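PDB 6UBD: Glyco_hydro_cc domain-containing protein from Trichoderma gamsii, which probably binds beta-1,3-glucan-type oligosaccharides, as a subgroup VII member of glycoside hydrolase family 128 built on a glycosyl hydrolase catalytic core. Local coordinates for residues S125-L130 with K156-Q161; Y188-Y193 with N234-A239; Y240-G245 with W252-S257. All blocks are in the same frame, centred on the assembly; numbering follows the deposited sequence.

Contact 1: S125-L130 with K156-Q161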
loop_
_atom_site.group_PDB
_atom_site.type_symbol
_atom_site.label_atom_id
_atom_site.label_comp_id
_atom_site.label_asym_id
_atom_site.label_seq_id
_atom_site.Cartn_x
_atom_site.Cartn_y
_atom_site.Cartn_z
ATOM N N SER A 125 5.425 20.077 4.305
ATOM C CA SER A 125 4.482 21.158 3.949
ATOM C C SER A 125 3.169 20.574 3.415
ATOM O O SER A 125 2.048 20.990 3.831
ATOM C CB SER A 125 5.091 22.082 2.913
ATOM O OG SER A 125 4.190 23.152 2.581
ATOM N N LEU A 126 3.262 19.542 2.565
ATOM C CA LEU A 126 2.043 18.884 1.996
ATOM C C LEU A 126 1.302 18.141 3.095
ATOM O O LEU A 126 0.047 18.187 3.141
ATOM C CB LEU A 126 2.441 17.925 0.873
ATOM C CG LEU A 126 2.974 18.557 -0.407
ATOM C CD1 LEU A 126 3.835 17.556 -1.179
ATOM C CD2 LEU A 126 1.805 19.082 -1.260
ATOM N N TRP A 127 2.016 17.447 3.956
ATOM C CA TRP A 127 1.379 16.661 5.037
ATOM C C TRP A 127 0.600 17.627 5.938
ATOM O O TRP A 127 -0.619 17.402 6.205
ATOM C CB TRP A 127 2.434 15.884 5.846
ATOM C CG TRP A 127 1.864 15.060 6.956
ATOM C CD1 TRP A 127 1.563 15.437 8.235
ATOM C CD2 TRP A 127 1.485 13.670 6.894
ATOM N NE1 TRP A 127 1.012 14.404 8.970
ATOM C CE2 TRP A 127 1.038 13.281 8.171
ATOM C CE3 TRP A 127 1.611 12.665 5.910
ATOM C CZ2 TRP A 127 0.560 11.980 8.441
ATOM C CZ3 TRP A 127 1.140 11.362 6.166
ATOM C CH2 TRP A 127 0.652 11.031 7.435
ATOM N N ASN A 128 1.236 18.703 6.424
ATOM C CA ASN A 128 0.555 19.601 7.367
ATOM C C ASN A 128 -0.583 20.337 6.658
ATOM O O ASN A 128 -1.623 20.659 7.315
ATOM C CB ASN A 128 1.556 20.601 7.994
ATOM C CG ASN A 128 2.465 19.965 9.028
ATOM O OD1 ASN A 128 2.148 18.866 9.532
ATOM N ND2 ASN A 128 3.600 20.641 9.282
ATOM N N SER A 129 -0.465 20.695 5.380
ATOM C CA SER A 129 -1.518 21.526 4.710
ATOM C C SER A 129 -2.741 20.677 4.344
ATOM O O SER A 129 -3.876 21.173 4.401
ATOM C CB SER A 129 -0.917 22.094 3.429
ATOM O OG SER A 129 -1.853 22.798 2.629
ATOM N N LEU A 130 -2.523 19.418 3.857
ATOM C CA LEU A 130 -3.581 18.573 3.236
ATOM C C LEU A 130 -3.923 17.279 3.999
ATOM O O LEU A 130 -5.116 16.900 3.962
ATOM C CB LEU A 130 -3.205 18.284 1.791
ATOM C CG LEU A 130 -3.088 19.462 0.844
ATOM C CD1 LEU A 130 -2.543 19.096 -0.508
ATOM C CD2 LEU A 130 -4.428 20.134 0.668
ATOM N N LYS A 156 12.704 8.392 8.376
ATOM C CA LYS A 156 13.339 8.650 9.697
ATOM C C LYS A 156 13.506 10.154 9.928
ATOM O O LYS A 156 13.212 10.644 11.053
ATOM C CB LYS A 156 14.675 7.879 9.770
ATOM C CG LYS A 156 15.320 7.994 11.128
ATOM C CD LYS A 156 16.430 7.047 11.324
ATOM C CE LYS A 156 15.869 5.652 11.412
ATOM N NZ LYS A 156 16.944 4.640 11.559
ATOM N N GLN A 157 13.886 10.858 8.862
ATOM C CA GLN A 157 14.053 12.321 8.917
ATOM C C GLN A 157 12.664 12.981 8.996
ATOM O O GLN A 157 12.470 13.920 9.831
ATOM C CB GLN A 157 14.891 12.731 7.714
ATOM C CG GLN A 157 15.221 14.235 7.732
ATOM C CD GLN A 157 16.191 14.592 8.844
ATOM O OE1 GLN A 157 17.061 13.804 9.221
ATOM N NE2 GLN A 157 16.092 15.798 9.368
ATOM N N PHE A 158 11.687 12.530 8.201
ATOM C CA PHE A 158 10.322 13.117 8.193
ATOM C C PHE A 158 9.737 12.999 9.597
ATOM O O PHE A 158 9.085 13.932 10.085
ATOM C CB PHE A 158 9.502 12.324 7.147
ATOM C CG PHE A 158 8.060 12.747 6.996
ATOM C CD1 PHE A 158 7.701 13.881 6.294
ATOM C CD2 PHE A 158 7.036 11.980 7.521
ATOM C CE1 PHE A 158 6.376 14.235 6.124
ATOM C CE2 PHE A 158 5.699 12.313 7.336
ATOM C CZ PHE A 158 5.363 13.477 6.655
ATOM N N ASN A 159 9.908 11.858 10.251
ATOM C CA ASN A 159 9.334 11.559 11.590
ATOM C C ASN A 159 9.904 12.492 12.672
ATOM O O ASN A 159 9.238 12.621 13.719
ATOM C CB ASN A 159 9.637 10.115 11.964
ATOM C CG ASN A 159 8.992 9.677 13.259
ATOM O OD1 ASN A 159 7.762 9.780 13.374
ATOM N ND2 ASN A 159 9.766 9.081 14.165
ATOM N N GLN A 160 11.057 13.106 12.441
ATOM C CA GLN A 160 11.691 14.031 13.398
ATOM C C GLN A 160 11.231 15.468 13.153
ATOM O O GLN A 160 11.652 16.397 13.923
ATOM C CB GLN A 160 13.223 13.943 13.395
ATOM C CG GLN A 160 13.783 12.671 14.030
ATOM C CD GLN A 160 13.316 12.443 15.449
ATOM O OE1 GLN A 160 13.485 13.290 16.325
ATOM N NE2 GLN A 160 12.804 11.233 15.642
ATOM N N GLN A 161 10.379 15.750 12.195
ATOM C CA GLN A 161 9.939 17.120 11.878
ATOM C C GLN A 161 8.686 17.473 12.664
ATOM O O GLN A 161 8.016 16.615 13.281
ATOM C CB GLN A 161 9.643 17.183 10.382
ATOM C CG GLN A 161 10.815 16.811 9.513
ATOM C CD GLN A 161 12.085 17.527 9.883
ATOM O OE1 GLN A 161 13.120 16.855 10.135
ATOM N NE2 GLN A 161 12.067 18.828 9.977
#
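Phe158 drives the far end of its ring into the indole of Trp127, an edge-to-face (T-shaped) aromatic pair with planes turned 81° apart. The centroid of the phenyl ring lies 5.6 Å from that of the five-membered indole ring. Phe158 CZ leads the touch, 3.9 Å from Trp127 CG. It lies equally far from CB, CD2 and CE3, and therefore meets the indole near its rim, on the side where the ring joins its own chain, not over its middle.

Both side chains point away from their own helix, with CG anti to the backbone N (chi1 -180° in Trp127 and 179° in Phe158). This reach spans a wide gap, since the CA atoms of the two residues are 10.1 Å apart. Large flat residues suit such a place: each is long enough to meet the other midway, and the pair buries apolar surface without needing a polar partner across the contact. The one polar atom of the indole, Trp127 NE1, is satisfied by the backbone O of Lys165, which also helps fix how the ring is turned.

In the fold, the pair joins helix 120-136 to the short helix 154-159. Phe158 also packs on Val124 of the first helix, on the ring of Trp154 and on the side chain of Trp167, while Lys156 and Asn159 of the same helix meet helix 179-193.

Contact 2: Y188-Y193 with N234-A239; sequences YYWNTY and NEHVLA
Tyr188 O, two residues before the Trp190 that stacks on His236, is gripped by two donors of Thr192: OG1 at 2.8 Å and the backbone N, from opposite faces of its carbonyl plane. Both belong to helix 179-193. Across from it lies an alpha-to-beta connection of a barrel of the (beta/alpha)8 kind: helix 217-233 ends, the chain turns, and strand 237-243 begins. Asn234 OD1 steadies this turn. It accepts a hydrogen bond from the N-H of His236, with OD1 and N 2.8 Å apart and an N-H...O angle of 138°, and a weak second bond from the N-H of Val237. The first bond makes an Asx turn, set within a type I beta turn from Asn234 to Val237. Asparagine suits the site because its short amide can fold back onto the next backbone N-H groups.

The contact itself is a face-to-face stack of Trp190 with His236. The imidazole and the five-membered indole ring are only 10° from parallel, their centroids 3.6 Å apart. Trp190 is directed toward the loop, CG anti to the backbone N (chi1 173°), whereas in His236 CG lies anti to the carbonyl carbon. The two side chains cross at about a right angle, yet their rings lie flat together. The opposite face of the imidazole is covered by Glu235 CG, so the ring is sandwiched. A serine in place of Trp190 would probably leave His236 without its stacking partner on that face and set its ring freer to turn.

Backbone hydrogen bonds of His236 and Leu238 with Leu197 join the turn and the strand it leads into to strand 197-206. Where the stacked rings come nearest, His236 CE1 sits 3.3 Å from Trp190 CE2.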
loop_
_atom_site.group_PDB
_atom_site.type_symbol
_atom_site.label_atom_id
_atom_site.label_comp_id
_atom_site.label_asym_id
_atom_site.label_seq_id
_atom_site.Cartn_x
_atom_site.Cartn_y
_atom_site.Cartn_z
ATOM N N TYR A 188 12.139 -4.128 10.958
ATOM C CA TYR A 188 12.691 -2.761 10.884
ATOM C C TYR A 188 11.596 -1.719 11.182
ATOM O O TYR A 188 11.810 -0.806 12.010
ATOM C CB TYR A 188 13.327 -2.467 9.523
ATOM C CG TYR A 188 13.812 -1.044 9.408
ATOM C CD1 TYR A 188 14.996 -0.592 10.007
ATOM C CD2 TYR A 188 12.999 -0.071 8.816
ATOM C CE1 TYR A 188 15.363 0.738 9.991
ATOM C CE2 TYR A 188 13.366 1.264 8.836
ATOM C CZ TYR A 188 14.590 1.663 9.355
ATOM O OH TYR A 188 14.942 2.989 9.426
ATOM N N TYR A 189 10.428 -1.829 10.535
ATOM C CA TYR A 189 9.414 -0.772 10.640
ATOM C C TYR A 189 8.688 -0.864 11.987
ATOM O O TYR A 189 8.347 0.220 12.536
ATOM C CB TYR A 189 8.479 -0.736 9.421
ATOM C CG TYR A 189 9.072 -0.058 8.208
ATOM C CD1 TYR A 189 9.121 1.331 8.154
ATOM C CD2 TYR A 189 9.651 -0.802 7.167
ATOM C CE1 TYR A 189 9.694 1.963 7.060
ATOM C CE2 TYR A 189 10.248 -0.194 6.084
ATOM C CZ TYR A 189 10.263 1.219 6.038
ATOM O OH TYR A 189 10.770 1.873 4.944
ATOM N N TRP A 190 8.487 -2.021 12.604
ATOM C CA TRP A 190 7.961 -2.104 13.992
ATOM C C TRP A 190 8.993 -1.548 14.985
ATOM O O TRP A 190 8.666 -0.720 15.840
ATOM C CB TRP A 190 7.521 -3.552 14.375
ATOM C CG TRP A 190 7.165 -3.589 15.834
ATOM C CD1 TRP A 190 7.922 -4.052 16.895
ATOM C CD2 TRP A 190 6.066 -2.906 16.457
ATOM N NE1 TRP A 190 7.324 -3.787 18.102
ATOM C CE2 TRP A 190 6.179 -3.070 17.861
ATOM C CE3 TRP A 190 4.962 -2.250 15.940
ATOM C CZ2 TRP A 190 5.253 -2.527 18.744
ATOM C CZ3 TRP A 190 4.011 -1.740 16.803
ATOM C CH2 TRP A 190 4.188 -1.859 18.187
ATOM N N ASN A 191 10.206 -2.011 14.910
ATOM C CA ASN A 191 11.218 -1.590 15.898
ATOM C C ASN A 191 11.476 -0.074 15.848
ATOM O O ASN A 191 11.627 0.579 16.922
ATOM C CB ASN A 191 12.538 -2.344 15.737
ATOM C CG ASN A 191 12.511 -3.793 16.137
ATOM O OD1 ASN A 191 13.330 -4.557 15.639
ATOM N ND2 ASN A 191 11.640 -4.140 17.060
ATOM N N THR A 192 11.498 0.483 14.621
ATOM C CA THR A 192 11.851 1.909 14.418
ATOM C C THR A 192 10.664 2.857 14.762
ATOM O O THR A 192 10.874 3.889 15.413
ATOM C CB THR A 192 12.368 2.129 12.994
ATOM O OG1 THR A 192 13.504 1.272 12.748
ATOM C CG2 THR A 192 12.792 3.578 12.832
ATOM N N TYR A 193 9.422 2.504 14.350
ATOM C CA TYR A 193 8.266 3.436 14.464
ATOM C C TYR A 193 7.239 3.002 15.499
ATOM O O TYR A 193 6.411 3.829 15.902
ATOM C CB TYR A 193 7.712 3.785 13.083
ATOM C CG TYR A 193 8.752 4.382 12.162
ATOM C CD1 TYR A 193 9.119 5.731 12.273
ATOM C CD2 TYR A 193 9.380 3.622 11.171
ATOM C CE1 TYR A 193 10.129 6.260 11.489
ATOM C CE2 TYR A 193 10.386 4.154 10.372
ATOM C CZ TYR A 193 10.757 5.486 10.533
ATOM O OH TYR A 193 11.740 6.044 9.794
ATOM N N ASN A 234 1.091 -12.448 11.936
ATOM C CA ASN A 234 1.941 -11.416 12.561
ATOM C C ASN A 234 1.043 -10.357 13.268
ATOM O O ASN A 234 0.190 -9.689 12.601
ATOM C CB ASN A 234 2.854 -10.747 11.533
ATOM C CG ASN A 234 3.810 -9.780 12.202
ATOM O OD1 ASN A 234 3.446 -8.663 12.558
ATOM N ND2 ASN A 234 5.052 -10.213 12.345
ATOM N N GLU A 235 1.263 -10.123 14.562
ATOM C CA GLU A 235 0.379 -9.225 15.349
ATOM C C GLU A 235 0.496 -7.757 14.884
ATOM O O GLU A 235 -0.442 -7.031 15.153
ATOM C CB GLU A 235 0.691 -9.318 16.859
ATOM C CG GLU A 235 2.092 -8.900 17.257
ATOM C CD GLU A 235 2.412 -9.050 18.744
ATOM O OE1 GLU A 235 1.672 -8.464 19.545
ATOM O OE2 GLU A 235 3.461 -9.584 19.061
ATOM N N HIS A 236 1.625 -7.380 14.302
ATOM C CA HIS A 236 1.889 -5.971 13.922
ATOM C C HIS A 236 1.418 -5.642 12.515
ATOM O O HIS A 236 1.268 -4.442 12.218
ATOM C CB HIS A 236 3.380 -5.594 14.075
ATOM C CG HIS A 236 3.930 -5.826 15.423
ATOM N ND1 HIS A 236 3.393 -5.257 16.574
ATOM C CD2 HIS A 236 5.047 -6.477 15.831
ATOM C CE1 HIS A 236 4.107 -5.619 17.616
ATOM N NE2 HIS A 236 5.141 -6.320 17.182
ATOM N N VAL A 237 1.122 -6.608 11.658
ATOM C CA VAL A 237 0.603 -6.366 10.305
ATOM C C VAL A 237 -0.916 -6.326 10.379
ATOM O O VAL A 237 -1.541 -7.353 10.627
ATOM C CB VAL A 237 1.094 -7.414 9.298
ATOM C CG1 VAL A 237 0.472 -7.177 7.925
ATOM C CG2 VAL A 237 2.639 -7.356 9.182
ATOM N N LEU A 238 -1.523 -5.160 10.139
ATOM C CA LEU A 238 -3.006 -5.023 10.264
ATOM C C LEU A 238 -3.695 -4.971 8.885
ATOM O O LEU A 238 -4.931 -5.052 8.876
ATOM C CB LEU A 238 -3.362 -3.827 11.151
ATOM C CG LEU A 238 -3.015 -4.011 12.637
ATOM C CD1 LEU A 238 -3.606 -2.919 13.442
ATOM C CD2 LEU A 238 -3.387 -5.402 13.219
ATOM N N ALA A 239 -2.959 -4.869 7.778
ATOM C CA ALA A 239 -3.532 -4.850 6.409
ATOM C C ALA A 239 -2.420 -5.147 5.436
ATOM O O ALA A 239 -1.243 -4.804 5.688
ATOM C CB ALA A 239 -4.169 -3.496 6.115
#

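Contact 3: Y240-G245 with W252-S257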
loop_
_atom_site.group_PDB
_atom_site.type_symbol
_atom_site.label_atom_id
_atom_site.label_comp_id
_atom_site.label_asym_id
_atom_site.label_seq_id
_atom_site.Cartn_x
_atom_site.Cartn_y
_atom_site.Cartn_z
ATOM N N TYR A 240 -2.774 -5.774 4.299
ATOM C CA TYR A 240 -1.812 -6.033 3.213
ATOM C C TYR A 240 -2.519 -5.935 1.858
ATOM O O TYR A 240 -3.737 -6.198 1.788
ATOM C CB TYR A 240 -1.078 -7.369 3.389
ATOM C CG TYR A 240 -1.954 -8.588 3.526
ATOM C CD1 TYR A 240 -2.513 -9.218 2.388
ATOM C CD2 TYR A 240 -2.244 -9.111 4.776
ATOM C CE1 TYR A 240 -3.353 -10.343 2.515
ATOM C CE2 TYR A 240 -3.057 -10.258 4.909
ATOM C CZ TYR A 240 -3.618 -10.856 3.769
ATOM O OH TYR A 240 -4.464 -11.983 3.877
ATOM N N ALA A 241 -1.792 -5.696 0.794
ATOM C CA ALA A 241 -2.386 -5.483 -0.534
ATOM C C ALA A 241 -1.432 -5.918 -1.665
ATOM O O ALA A 241 -0.328 -5.403 -1.836
ATOM C CB ALA A 241 -2.784 -4.037 -0.724
ATOM N N TYR A 242 -1.891 -6.907 -2.472
ATOM C CA TYR A 242 -1.202 -7.395 -3.706
ATOM C C TYR A 242 -1.240 -6.285 -4.782
ATOM O O TYR A 242 -2.353 -5.861 -5.074
ATOM C CB TYR A 242 -1.942 -8.678 -4.154
ATOM C CG TYR A 242 -1.353 -9.494 -5.288
ATOM C CD1 TYR A 242 -1.137 -8.938 -6.538
ATOM C CD2 TYR A 242 -1.035 -10.841 -5.103
ATOM C CE1 TYR A 242 -0.606 -9.698 -7.577
ATOM C CE2 TYR A 242 -0.559 -11.630 -6.138
ATOM C CZ TYR A 242 -0.361 -11.072 -7.384
ATOM O OH TYR A 242 0.166 -11.906 -8.379
ATOM N N THR A 243 -0.095 -5.886 -5.335
ATOM C CA THR A 243 -0.050 -4.827 -6.367
ATOM C C THR A 243 -0.167 -5.390 -7.782
ATOM O O THR A 243 0.454 -6.435 -8.106
ATOM C CB THR A 243 1.191 -3.957 -6.178
ATOM O OG1 THR A 243 1.023 -2.878 -7.134
ATOM C CG2 THR A 243 2.520 -4.631 -6.400
ATOM N N ASP A 244 -0.812 -4.672 -8.670
ATOM C CA ASP A 244 -0.831 -4.951 -10.107
ATOM C C ASP A 244 -0.058 -3.876 -10.898
ATOM O O ASP A 244 -0.248 -3.756 -12.120
ATOM C CB ASP A 244 -2.243 -5.135 -10.608
ATOM C CG ASP A 244 -3.133 -3.905 -10.550
ATOM O OD1 ASP A 244 -2.649 -2.809 -10.250
ATOM O OD2 ASP A 244 -4.334 -4.086 -10.804
ATOM N N GLY A 245 0.756 -3.030 -10.233
ATOM C CA GLY A 245 1.510 -1.990 -10.939
ATOM C C GLY A 245 2.449 -2.553 -11.992
ATOM O O GLY A 245 2.867 -3.718 -11.972
ATOM N N TRP A 252 4.050 -12.039 -12.506
ATOM C CA TRP A 252 3.362 -11.462 -11.325
ATOM C C TRP A 252 1.966 -10.917 -11.639
ATOM O O TRP A 252 1.076 -11.015 -10.762
ATOM C CB TRP A 252 4.290 -10.371 -10.703
ATOM C CG TRP A 252 3.696 -9.805 -9.457
ATOM C CD1 TRP A 252 2.981 -8.634 -9.339
ATOM C CD2 TRP A 252 3.600 -10.439 -8.174
ATOM N NE1 TRP A 252 2.452 -8.544 -8.092
ATOM C CE2 TRP A 252 2.765 -9.647 -7.352
ATOM C CE3 TRP A 252 4.088 -11.644 -7.653
ATOM C CZ2 TRP A 252 2.474 -10.003 -6.039
ATOM C CZ3 TRP A 252 3.793 -12.014 -6.370
ATOM C CH2 TRP A 252 2.969 -11.204 -5.554
ATOM N N PRO A 253 1.691 -10.316 -12.813
ATOM C CA PRO A 253 0.359 -9.702 -13.004
ATOM C C PRO A 253 -0.777 -10.665 -12.663
ATOM O O PRO A 253 -0.744 -11.827 -13.099
ATOM C CB PRO A 253 0.310 -9.315 -14.497
ATOM C CG PRO A 253 1.726 -8.990 -14.764
ATOM C CD PRO A 253 2.560 -10.005 -13.976
ATOM N N PRO A 254 -1.807 -10.221 -11.883
ATOM C CA PRO A 254 -2.834 -11.175 -11.421
ATOM C C PRO A 254 -3.904 -11.484 -12.486
ATOM O O PRO A 254 -4.758 -12.341 -12.149
ATOM C CB PRO A 254 -3.403 -10.446 -10.206
ATOM C CG PRO A 254 -3.231 -8.981 -10.565
ATOM C CD PRO A 254 -1.889 -8.895 -11.252
ATOM N N VAL A 255 -3.868 -10.857 -13.663
ATOM C CA VAL A 255 -4.851 -11.092 -14.763
ATOM C C VAL A 255 -4.056 -11.391 -16.045
ATOM O O VAL A 255 -3.069 -10.721 -16.339
ATOM C CB VAL A 255 -5.775 -9.872 -14.974
ATOM C CG1 VAL A 255 -6.821 -10.183 -16.053
ATOM C CG2 VAL A 255 -6.494 -9.468 -13.715
ATOM N N ASN A 256 -4.468 -12.475 -16.729
ATOM C CA ASN A 256 -3.894 -12.888 -18.041
ATOM C C ASN A 256 -4.281 -11.908 -19.176
ATOM O O ASN A 256 -5.231 -11.142 -19.024
ATOM C CB ASN A 256 -4.428 -14.261 -18.419
ATOM C CG ASN A 256 -3.968 -15.426 -17.564
ATOM O OD1 ASN A 256 -2.787 -15.510 -17.238
ATOM N ND2 ASN A 256 -4.882 -16.360 -17.292
ATOM N N SER A 257 -3.566 -11.967 -20.314
ATOM C CA SER A 257 -3.878 -11.086 -21.471
ATOM C C SER A 257 -5.329 -11.307 -21.949
ATOM O O SER A 257 -5.933 -10.279 -22.442
ATOM C CB SER A 257 -2.884 -11.279 -22.615
ATOM O OG SER A 257 -1.526 -11.255 -22.179
#
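Tyr242 and Thr243 end a strand whose chain doubles back to Trp252 and Pro254, the backbones coming nearest at Asp244 and Pro253, with CA atoms 5.7 Å apart. The segments bracket the start of a beta-to-alpha loop, at the C-terminal end of strand 237-243 in a barrel of the (beta/alpha)8 kind.

Tyr242 and Trp252 come from opposite directions and overlap in an offset stack, the phenol and the six-membered indole ring tilted by 16°. CG is anti to the backbone N in both (chi1 -172° and -176°), which sends the rings between the segments. Trp252 CZ2 sits over the middle of the phenol, 3.3 Å from Tyr242 CZ. Tyr242 OH donates to Trp252 O at 2.7 Å, in the carbonyl plane, while Trp252 NE1 donates at 2.9 Å to Thr243 O, which lies close to the indole plane. Tyrosine and tryptophan suit this buried place because both offer a broad face with a rim donor, so two backbone carbonyls are satisfied.

Pro254 packs its ring beside Tyr242 CE1 and against Asp244 CB; Asp244 OD2 is hydrogen-bonded to Thr41 OG1. Thr243 opens an ST turn, its OG1 accepting a nearly straight bond from Gly245 N at 3.1 Å.

Along the chain the three contacts follow one another in series, all within the glycosyl hydrolase catalytic core. Contacts 1 and 2 have centres about 20 Å apart and touch where helix 154-159 meets helix 179-193, through Lys156 with Tyr188, Thr192 and Tyr193. Contacts 2 and 3, with centres about 24 Å apart, share strand 237-243: one sits at its entry, the other at its exit, so one strand of the barrel runs from one contact to the other. Contacts 1 and 3 lie on opposite sides of the chain's centre, their nearest atoms about 17 Å apart. Together they join outer helices to one another, a helix to a strand's start, and a strand's end to its following loop.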